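Local coordinates for protein putative transcriptional regulator (Bacillus cytotoxicus NVH 391-98, PDB 3K4H) that is a putative LacI-family transcriptional regulator that binds a glucose disaccharide and probably adjusts gene expression in response to such a sugar, at residues 78-83 against 145-150; 116-121 against 274-279. One frame throughout, in Å; residues are numbered along the deposited sequence.

Contact 1 (78-83 against 145-150); sequences SRENDR and VTRDRL. With GLC (alpha-D-glucopyranose), chain C; GLC (alpha-D-glucopyranose), chain B.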
ATOM      1  N   SER A  78      13.649  -6.112  -6.453  1.00 56.78           N
ATOM      2  CA  SER A  78      13.470  -4.802  -7.029  1.00 57.22           C
ATOM      3  C   SER A  78      14.618  -3.872  -6.734  1.00 58.78           C
ATOM      4  O   SER A  78      14.754  -3.330  -5.634  1.00 58.09           O
ATOM      5  CB  SER A  78      12.177  -4.172  -6.574  1.00 56.88           C
ATOM      6  OG  SER A  78      12.145  -2.834  -7.019  1.00 46.55           O
ATOM      7  N   ARG A  79      15.425  -3.680  -7.768  1.00 61.06           N
ATOM      8  CA  ARG A  79      16.622  -2.891  -7.697  1.00 62.31           C
ATOM      9  C   ARG A  79      16.432  -1.675  -8.555  1.00 63.47           C
ATOM     10  O   ARG A  79      15.767  -1.731  -9.576  1.00 63.33           O
ATOM     11  CB  ARG A  79      17.800  -3.692  -8.238  1.00 63.03           C
ATOM     12  CG  ARG A  79      19.134  -3.082  -7.876  1.00 72.82           C
ATOM     13  CD  ARG A  79      20.268  -3.796  -8.532  1.00 64.54           C
ATOM     14  NE  ARG A  79      20.446  -5.144  -7.999  1.00 72.99           N
ATOM     15  CZ  ARG A  79      20.328  -6.263  -8.715  1.00 65.59           C
ATOM     16  NH1 ARG A  79      20.034  -6.222 -10.021  1.00 72.75           N
ATOM     17  NH2 ARG A  79      20.513  -7.432  -8.111  1.00 73.25           N
ATOM     18  N   GLU A  80      17.041  -0.580  -8.113  1.00 65.24           N
ATOM     19  CA  GLU A  80      17.122   0.685  -8.832  1.00 66.05           C
ATOM     20  C   GLU A  80      18.035   0.558 -10.074  1.00 65.40           C
ATOM     21  O   GLU A  80      19.155   0.028  -9.971  1.00 65.03           O
ATOM     22  CB  GLU A  80      17.688   1.722  -7.859  1.00 67.04           C
ATOM     23  CG  GLU A  80      17.351   3.174  -8.175  1.00 96.97           C
ATOM     24  CD  GLU A  80      18.264   4.157  -7.443  1.00 68.87           C
ATOM     25  OE1 GLU A  80      18.880   3.746  -6.428  1.00 96.97           O
ATOM     26  OE2 GLU A  80      18.371   5.329  -7.893  1.00 96.93           O
ATOM     27  N   ASN A  81      17.565   1.051 -11.232  1.00 64.86           N
ATOM     28  CA  ASN A  81      18.313   0.950 -12.512  1.00 64.28           C
ATOM     29  C   ASN A  81      18.577  -0.497 -12.892  1.00 62.45           C
ATOM     30  O   ASN A  81      19.685  -0.874 -13.313  1.00 63.29           O
ATOM     31  CB  ASN A  81      19.679   1.669 -12.462  1.00 65.31           C
ATOM     32  CG  ASN A  81      19.560   3.172 -12.368  1.00 86.21           C
ATOM     33  OD1 ASN A  81      18.495   3.752 -12.626  1.00 65.92           O
ATOM     34  ND2 ASN A  81      20.668   3.821 -11.993  1.00 65.85           N
ATOM     35  N   ASP A  82      17.586  -1.337 -12.708  1.00 59.16           N
ATOM     36  CA  ASP A  82      17.769  -2.679 -13.136  1.00 56.12           C
ATOM     37  C   ASP A  82      17.752  -2.628 -14.675  1.00 54.31           C
ATOM     38  O   ASP A  82      16.742  -2.230 -15.290  1.00 54.01           O
ATOM     39  CB  ASP A  82      16.651  -3.546 -12.574  1.00 55.26           C
ATOM     40  CG  ASP A  82      17.011  -5.002 -12.528  1.00 35.75           C
ATOM     41  OD1 ASP A  82      16.161  -5.758 -12.025  1.00 54.92           O
ATOM     42  OD2 ASP A  82      18.127  -5.394 -12.944  1.00 54.39           O
ATOM     43  N   ARG A  83      18.885  -2.972 -15.283  1.00 52.38           N
ATOM     44  CA  ARG A  83      18.914  -3.199 -16.709  1.00 51.75           C
ATOM     45  C   ARG A  83      17.828  -4.219 -17.063  1.00 51.95           C
ATOM     46  O   ARG A  83      17.147  -4.060 -18.085  1.00 52.42           O
ATOM     47  CB  ARG A  83      20.259  -3.766 -17.187  1.00 51.15           C
ATOM     48  CG  ARG A  83      21.492  -2.981 -16.884  1.00 54.05           C
ATOM     49  CD  ARG A  83      22.659  -3.937 -16.782  1.00 49.94           C
ATOM     50  NE  ARG A  83      22.961  -4.510 -18.088  1.00 55.32           N
ATOM     51  CZ  ARG A  83      23.791  -5.524 -18.338  1.00 50.08           C
ATOM     52  NH1 ARG A  83      24.448  -6.147 -17.372  1.00 55.26           N
ATOM     53  NH2 ARG A  83      23.958  -5.920 -19.586  1.00 55.57           N
ATOM     54  N   VAL A 145      13.207  -2.537  -1.106  1.00 49.61           N
ATOM     55  CA  VAL A 145      12.752  -2.988   0.196  1.00 48.92           C
ATOM     56  C   VAL A 145      13.601  -2.364   1.331  1.00 48.91           C
ATOM     57  O   VAL A 145      13.063  -1.982   2.374  1.00 48.36           O
ATOM     58  CB  VAL A 145      12.686  -4.518   0.289  1.00 48.67           C
ATOM     59  CG1 VAL A 145      14.072  -5.162   0.085  1.00 36.96           C
ATOM     60  CG2 VAL A 145      12.091  -4.925   1.625  1.00 37.35           C
ATOM     61  N   THR A 146      14.907  -2.227   1.102  1.00 49.21           N
ATOM     62  CA  THR A 146      15.775  -1.556   2.059  1.00 50.26           C
ATOM     63  C   THR A 146      15.493  -0.052   2.175  1.00 51.50           C
ATOM     64  O   THR A 146      15.394   0.464   3.276  1.00 52.38           O
ATOM     65  CB  THR A 146      17.265  -1.795   1.763  1.00 50.52           C
ATOM     66  OG1 THR A 146      17.497  -3.201   1.615  1.00 58.99           O
ATOM     67  CG2 THR A 146      18.131  -1.274   2.909  1.00 58.65           C
ATOM     68  N   ARG A 147      15.353   0.654   1.062  1.00 52.06           N
ATOM     69  CA  ARG A 147      15.077   2.079   1.138  1.00 53.07           C
ATOM     70  C   ARG A 147      13.785   2.329   1.883  1.00 52.42           C
ATOM     71  O   ARG A 147      13.708   3.257   2.680  1.00 53.19           O
ATOM     72  CB  ARG A 147      14.971   2.702  -0.252  1.00 55.31           C
ATOM     73  CG  ARG A 147      16.146   3.495  -0.710  1.00 90.83           C
ATOM     74  CD  ARG A 147      15.661   4.449  -1.789  1.00 58.88           C
ATOM     75  NE  ARG A 147      16.769   5.027  -2.551  1.00 91.88           N
ATOM     76  CZ  ARG A 147      17.461   4.393  -3.504  1.00 60.87           C
ATOM     77  NH1 ARG A 147      17.193   3.133  -3.844  1.00 92.06           N
ATOM     78  NH2 ARG A 147      18.446   5.039  -4.121  1.00 92.45           N
ATOM     79  N   ASP A 148      12.768   1.523   1.599  1.00 51.47           N
ATOM     80  CA  ASP A 148      11.455   1.710   2.193  1.00 51.64           C
ATOM     81  C   ASP A 148      11.486   1.464   3.689  1.00 50.55           C
ATOM     82  O   ASP A 148      10.945   2.268   4.466  1.00 50.04           O
ATOM     83  CB  ASP A 148      10.434   0.749   1.585  1.00 53.03           C
ATOM     84  CG  ASP A 148       9.903   1.210   0.249  1.00 60.12           C
ATOM     85  OD1 ASP A 148       9.367   0.351  -0.478  1.00 53.83           O
ATOM     86  OD2 ASP A 148      10.005   2.416  -0.079  1.00 54.45           O
ATOM     87  N   ARG A 149      12.094   0.330   4.077  1.00 49.34           N
ATOM     88  CA  ARG A 149      12.232  -0.049   5.481  1.00 47.42           C
ATOM     89  C   ARG A 149      13.036   0.998   6.243  1.00 47.58           C
ATOM     90  O   ARG A 149      12.596   1.457   7.306  1.00 48.48           O
ATOM     91  CB  ARG A 149      12.780  -1.459   5.627  1.00 45.58           C
ATOM     92  CG  ARG A 149      11.676  -2.460   5.441  1.00 45.23           C
ATOM     93  CD  ARG A 149      12.116  -3.883   5.510  1.00 43.58           C
ATOM     94  NE  ARG A 149      11.063  -4.729   4.959  1.00 45.99           N
ATOM     95  CZ  ARG A 149      11.215  -5.986   4.554  1.00 43.05           C
ATOM     96  NH1 ARG A 149      12.381  -6.583   4.635  1.00 46.51           N
ATOM     97  NH2 ARG A 149      10.187  -6.650   4.051  1.00 46.62           N
ATOM     98  N   LEU A 150      14.158   1.433   5.674  1.00 46.07           N
ATOM     99  CA  LEU A 150      14.795   2.634   6.172  1.00 45.60           C
ATOM    100  C   LEU A 150      13.844   3.814   6.313  1.00 46.40           C
ATOM    101  O   LEU A 150      13.792   4.443   7.358  1.00 46.80           O
ATOM    102  CB  LEU A 150      15.977   3.044   5.313  1.00 45.05           C
ATOM    103  CG  LEU A 150      16.748   4.199   5.947  1.00 39.09           C
ATOM    104  CD1 LEU A 150      17.111   3.897   7.404  1.00 45.01           C
ATOM    105  CD2 LEU A 150      17.993   4.522   5.156  1.00 44.99           C
TER
HETATM  106  C1  GLC C   2      11.524  -9.499  -1.430  0.80 64.38           C
HETATM  107  C2  GLC C   2      11.666  -8.756  -2.742  0.80 67.12           C
HETATM  108  C3  GLC C   2      11.441  -7.285  -2.437  0.80 63.80           C
HETATM  109  C4  GLC C   2      10.050  -7.067  -1.813  0.80 66.70           C
HETATM  110  C5  GLC C   2       9.854  -7.971  -0.619  0.80 63.54           C
HETATM  111  C6  GLC C   2       8.425  -7.852  -0.148  0.80 66.30           C
HETATM  112  O2  GLC C   2      12.970  -8.959  -3.236  0.80 64.29           O
HETATM  113  O3  GLC C   2      11.689  -6.576  -3.630  0.80 67.39           O
HETATM  114  O4  GLC C   2       9.934  -5.804  -1.239  0.80 62.79           O
HETATM  115  O5  GLC C   2      10.207  -9.316  -0.924  0.80 67.28           O
HETATM  116  O6  GLC C   2       8.479  -7.174   1.079  0.80 63.06           O
HETATM  117  C1  GLC B   1      15.497 -10.895   1.719  0.80 67.14           C
HETATM  118  C2  GLC B   1      15.532 -11.019   0.204  0.80 65.21           C
HETATM  119  C3  GLC B   1      14.811  -9.846  -0.421  0.80 67.30           C
HETATM  120  C4  GLC B   1      13.380  -9.921   0.082  0.80 65.06           C
HETATM  121  C5  GLC B   1      13.372  -9.641   1.586  0.80 67.42           C
HETATM  122  C6  GLC B   1      11.948  -9.797   2.151  0.80 65.26           C
HETATM  123  O1  GLC B   1      16.430  -9.923   2.116  0.80 65.50           O
HETATM  124  O2  GLC B   1      16.869 -11.019  -0.233  0.80 67.57           O
HETATM  125  O3  GLC B   1      14.911  -9.915  -1.830  0.80 65.33           O
HETATM  126  O4  GLC B   1      12.542  -8.995  -0.574  0.80 67.28           O
HETATM  127  O5  GLC B   1      14.237 -10.532   2.266  0.80 65.29           O
HETATM  128  O6  GLC B   1      11.718  -8.982   3.278  0.80 67.43           O
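The guanidinium of R147 takes E80 OE1 at its edge, with the carboxylate plane of E80 turned 79° against it. OE1 lies 2.7 Å from R147 NH2, approached from above the carboxylate plane, and NH1 adds a weak bond to the same oxygen at 3.1 Å. One oxygen thus serves both terminal nitrogens in this salt bridge, while OE2 stays 3.8 Å from NH2. E80 reaches over with CG anti to its backbone N (chi1 -156°) and an extended chain, crossing the equally extended R147 at about a right angle. The pair spans the mouth of the cleft of a periplasmic-binding-protein-like fold: 78-83 follows strand 72-75 of one lobe, helix 144-159 belongs to the other, and backbone bonds of S78 with L144 and of E80 with D142 tie the same two parts together. Deeper in, the R149 guanidinium carries V145 CG2 3.2 Å above the centre of one face, and its edge holds O6 of the chain B glucose, which NH1 and NH2 grip at 2.8 and 2.9 Å. N115 OD1 accepts a further bond from NH2, and F227 makes a cation-pi contact with the same group. Against the chain C glucose, V145 CB packs 3.4 Å from O4, whereas S78 approaches O3 from the first lobe with its backbone N.

Contact 2 (116-121 against 274-279); sequences YTAARE and IPHKLL
At the hinge side of the two-lobed fold, the crossover 274-279 passes along helix 115-128, and H276 carries the contact by laying one ring face on A118 and turning its NE2 edge to E121. These two residues lie three positions apart, close to one helical turn, so both side chains set out toward 274-279 and meet the ring of H276, just ahead of the strand, in different ways. The methyl of A118 sits over one face: CB is 3.6 Å from the ring centroid, 15° off the normal, a CH-pi contact displaced toward the CD2-NE2 rim. E121 comes instead at the edge. H276 NE2 donates to E121 OE1 across 2.7 Å in a nearly straight bond; the oxygen lies in the imidazole plane, while NE2 meets OE1 on its syn side, somewhat out of the carboxylate plane. The carboxylate is rotated 51° from the ring. With CG of H276 placed between its backbone N and carbonyl carbon (chi1 65°), the ring stands out from the chain toward the helix, and E121, extended beyond CG, reaches the NE2 edge at a slant. Face packing and edge bond together should fix the ring's rotation, and the carboxylate would probably favour a positive charge on the imidazole. V243 of the adjoining strand 241-244 also touches H276, and L278 packs on the same valine. Elsewhere on the helix, R120 NH2 forms a salt bridge with D155 OD2 of the second subunit. A chain that leaves edge strand 271-273 of the parallel sheet and enters the mixed sheet of the other lobe as its antiparallel edge strand 277-279 is typical of the interlobe crossovers of type I periplasmic-binding-protein folds, to which LacI-family sensor domains belong.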
ATOM      1  N   TYR A 116       6.986   0.343   4.039  1.00 44.97           N
ATOM      2  CA  TYR A 116       7.091   1.629   4.699  1.00 44.89           C
ATOM      3  C   TYR A 116       6.357   1.576   6.020  1.00 46.07           C
ATOM      4  O   TYR A 116       6.933   1.896   7.063  1.00 47.26           O
ATOM      5  CB  TYR A 116       6.545   2.756   3.838  1.00 44.26           C
ATOM      6  CG  TYR A 116       6.613   4.086   4.528  1.00 45.80           C
ATOM      7  CD1 TYR A 116       7.751   4.875   4.453  1.00 44.24           C
ATOM      8  CD2 TYR A 116       5.540   4.544   5.291  1.00 44.22           C
ATOM      9  CE1 TYR A 116       7.796   6.103   5.109  1.00 46.31           C
ATOM     10  CE2 TYR A 116       5.583   5.738   5.940  1.00 45.85           C
ATOM     11  CZ  TYR A 116       6.705   6.509   5.846  1.00 43.86           C
ATOM     12  OH  TYR A 116       6.719   7.697   6.510  1.00 46.94           O
ATOM     13  N   THR A 117       5.103   1.149   5.983  1.00 45.84           N
ATOM     14  CA  THR A 117       4.314   1.066   7.193  1.00 46.29           C
ATOM     15  C   THR A 117       4.757  -0.038   8.154  1.00 46.92           C
ATOM     16  O   THR A 117       4.668   0.135   9.378  1.00 46.77           O
ATOM     17  CB  THR A 117       2.833   0.938   6.864  1.00 46.33           C
ATOM     18  OG1 THR A 117       2.492   1.972   5.930  1.00 39.25           O
ATOM     19  CG2 THR A 117       1.991   1.098   8.122  1.00 37.42           C
ATOM     20  N   ALA A 118       5.233  -1.168   7.627  1.00 47.00           N
ATOM     21  CA  ALA A 118       5.673  -2.222   8.535  1.00 46.40           C
ATOM     22  C   ALA A 118       6.788  -1.646   9.409  1.00 47.81           C
ATOM     23  O   ALA A 118       6.703  -1.743  10.632  1.00 49.21           O
ATOM     24  CB  ALA A 118       6.100  -3.458   7.802  1.00 44.61           C
ATOM     25  N   ALA A 119       7.774  -0.982   8.788  1.00 47.45           N
ATOM     26  CA  ALA A 119       8.939  -0.404   9.484  1.00 46.77           C
ATOM     27  C   ALA A 119       8.545   0.739  10.407  1.00 47.55           C
ATOM     28  O   ALA A 119       9.068   0.859  11.507  1.00 48.73           O
ATOM     29  CB  ALA A 119      10.007   0.050   8.493  1.00 45.88           C
ATOM     30  N   ARG A 120       7.622   1.576   9.967  1.00 46.99           N
ATOM     31  CA  ARG A 120       7.051   2.576  10.842  1.00 47.15           C
ATOM     32  C   ARG A 120       6.510   1.911  12.089  1.00 47.07           C
ATOM     33  O   ARG A 120       6.739   2.390  13.183  1.00 47.31           O
ATOM     34  CB  ARG A 120       5.904   3.320  10.134  1.00 47.69           C
ATOM     35  CG  ARG A 120       6.296   4.599   9.462  1.00 48.63           C
ATOM     36  CD  ARG A 120       5.884   5.781  10.305  1.00 48.27           C
ATOM     37  NE  ARG A 120       5.282   6.848   9.497  1.00 49.91           N
ATOM     38  CZ  ARG A 120       4.321   7.666   9.922  1.00 48.50           C
ATOM     39  NH1 ARG A 120       3.831   7.568  11.150  1.00 49.98           N
ATOM     40  NH2 ARG A 120       3.848   8.588   9.112  1.00 50.10           N
ATOM     41  N   GLU A 121       5.782   0.807  11.922  1.00 47.26           N
ATOM     42  CA  GLU A 121       5.098   0.175  13.038  1.00 47.52           C
ATOM     43  C   GLU A 121       6.100  -0.451  14.007  1.00 47.99           C
ATOM     44  O   GLU A 121       5.967  -0.298  15.235  1.00 48.77           O
ATOM     45  CB  GLU A 121       4.113  -0.865  12.549  1.00 47.81           C
ATOM     46  CG  GLU A 121       2.795  -0.319  12.034  1.00 53.15           C
ATOM     47  CD  GLU A 121       1.997  -1.373  11.275  1.00 48.23           C
ATOM     48  OE1 GLU A 121       2.560  -2.431  10.919  1.00 53.67           O
ATOM     49  OE2 GLU A 121       0.801  -1.146  11.017  1.00 53.62           O
ATOM     50  N   ILE A 274       0.293  -7.419   0.121  1.00 42.11           N
ATOM     51  CA  ILE A 274       0.062  -8.587   0.968  1.00 41.85           C
ATOM     52  C   ILE A 274       0.294  -8.169   2.421  1.00 42.08           C
ATOM     53  O   ILE A 274       1.287  -7.505   2.724  1.00 43.20           O
ATOM     54  CB  ILE A 274       1.031  -9.751   0.550  1.00 42.42           C
ATOM     55  CG1 ILE A 274       0.418 -10.676  -0.507  1.00 52.56           C
ATOM     56  CG2 ILE A 274       1.419 -10.617   1.725  1.00 52.68           C
ATOM     57  CD1 ILE A 274       0.201 -10.060  -1.858  1.00 42.61           C
ATOM     58  N   PRO A 275      -0.599  -8.560   3.342  1.00 41.10           N
ATOM     59  CA  PRO A 275      -0.439  -8.141   4.727  1.00 40.75           C
ATOM     60  C   PRO A 275       0.797  -8.699   5.398  1.00 42.10           C
ATOM     61  O   PRO A 275       1.230  -9.832   5.124  1.00 42.19           O
ATOM     62  CB  PRO A 275      -1.655  -8.731   5.422  1.00 40.15           C
ATOM     63  CG  PRO A 275      -2.618  -9.041   4.341  1.00 42.67           C
ATOM     64  CD  PRO A 275      -1.747  -9.456   3.195  1.00 41.24           C
ATOM     65  N   HIS A 276       1.336  -7.888   6.299  1.00 42.96           N
ATOM     66  CA  HIS A 276       2.425  -8.266   7.174  1.00 43.59           C
ATOM     67  C   HIS A 276       1.904  -8.331   8.608  1.00 44.37           C
ATOM     68  O   HIS A 276       0.818  -7.850   8.883  1.00 44.26           O
ATOM     69  CB  HIS A 276       3.529  -7.228   7.071  1.00 43.66           C
ATOM     70  CG  HIS A 276       3.127  -5.875   7.572  1.00 44.02           C
ATOM     71  ND1 HIS A 276       2.496  -4.944   6.773  1.00 43.62           N
ATOM     72  CD2 HIS A 276       3.264  -5.298   8.791  1.00 43.24           C
ATOM     73  CE1 HIS A 276       2.270  -3.848   7.474  1.00 43.41           C
ATOM     74  NE2 HIS A 276       2.727  -4.035   8.700  1.00 44.12           N
ATOM     75  N   LYS A 277       2.673  -8.931   9.513  1.00 45.56           N
ATOM     76  CA  LYS A 277       2.307  -9.030  10.924  1.00 46.44           C
ATOM     77  C   LYS A 277       3.560  -8.978  11.784  1.00 45.43           C
ATOM     78  O   LYS A 277       4.483  -9.762  11.603  1.00 45.61           O
ATOM     79  CB  LYS A 277       1.617 -10.355  11.182  1.00 48.76           C
ATOM     80  CG  LYS A 277       0.510 -10.266  12.174  1.00 67.57           C
ATOM     81  CD  LYS A 277       0.345 -11.589  12.889  1.00 53.36           C
ATOM     82  CE  LYS A 277      -0.888 -11.582  13.801  1.00 67.57           C
ATOM     83  NZ  LYS A 277      -1.953 -12.283  13.037  1.00 55.73           N
ATOM     84  N   LEU A 278       3.590  -8.069  12.740  1.00 44.31           N
ATOM     85  CA  LEU A 278       4.686  -8.025  13.671  1.00 43.41           C
ATOM     86  C   LEU A 278       4.514  -9.095  14.760  1.00 44.20           C
ATOM     87  O   LEU A 278       3.566  -9.022  15.551  1.00 43.65           O
ATOM     88  CB  LEU A 278       4.745  -6.643  14.272  1.00 42.41           C
ATOM     89  CG  LEU A 278       5.690  -6.430  15.435  1.00 40.27           C
ATOM     90  CD1 LEU A 278       7.155  -6.699  15.059  1.00 42.18           C
ATOM     91  CD2 LEU A 278       5.471  -5.003  15.810  1.00 42.25           C
ATOM     92  N   LEU A 279       5.384 -10.077  14.811  1.00 45.01           N
ATOM     93  CA  LEU A 279       5.284 -11.071  15.832  1.00 45.81           C
ATOM     94  C   LEU A 279       6.243 -10.761  16.883  1.00 46.84           C
ATOM     95  O   LEU A 279       7.395 -10.847  16.657  1.00 47.04           O
ATOM     96  CB  LEU A 279       5.749 -12.391  15.321  1.00 45.49           C
ATOM     97  CG  LEU A 279       5.133 -12.839  14.047  1.00 61.72           C
ATOM     98  CD1 LEU A 279       5.748 -14.072  13.684  1.00 45.19           C
ATOM     99  CD2 LEU A 279       3.737 -13.034  14.313  1.00 45.94           C
TER

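The centres of the two contacts lie about 17 Å apart, and their segments alternate along the chain in the order 78-83, 116-121, 145-150, 274-279. Contact 1 sets a first-lobe loop against a second-lobe helix across the cleft beside the sugar; contact 2 sets a crossover between the sheets against another second-lobe helix. The neighbouring helices 115-128 and 144-159 connect them directly, A119 CB packing against R149 O and Y116 resting near D148. The sugar cleft, the crossover and, through R120, the subunit interface thus meet on two adjacent helices; in LacI relatives sugar-linked lobe movements are passed to the dimer, and the same may hold here.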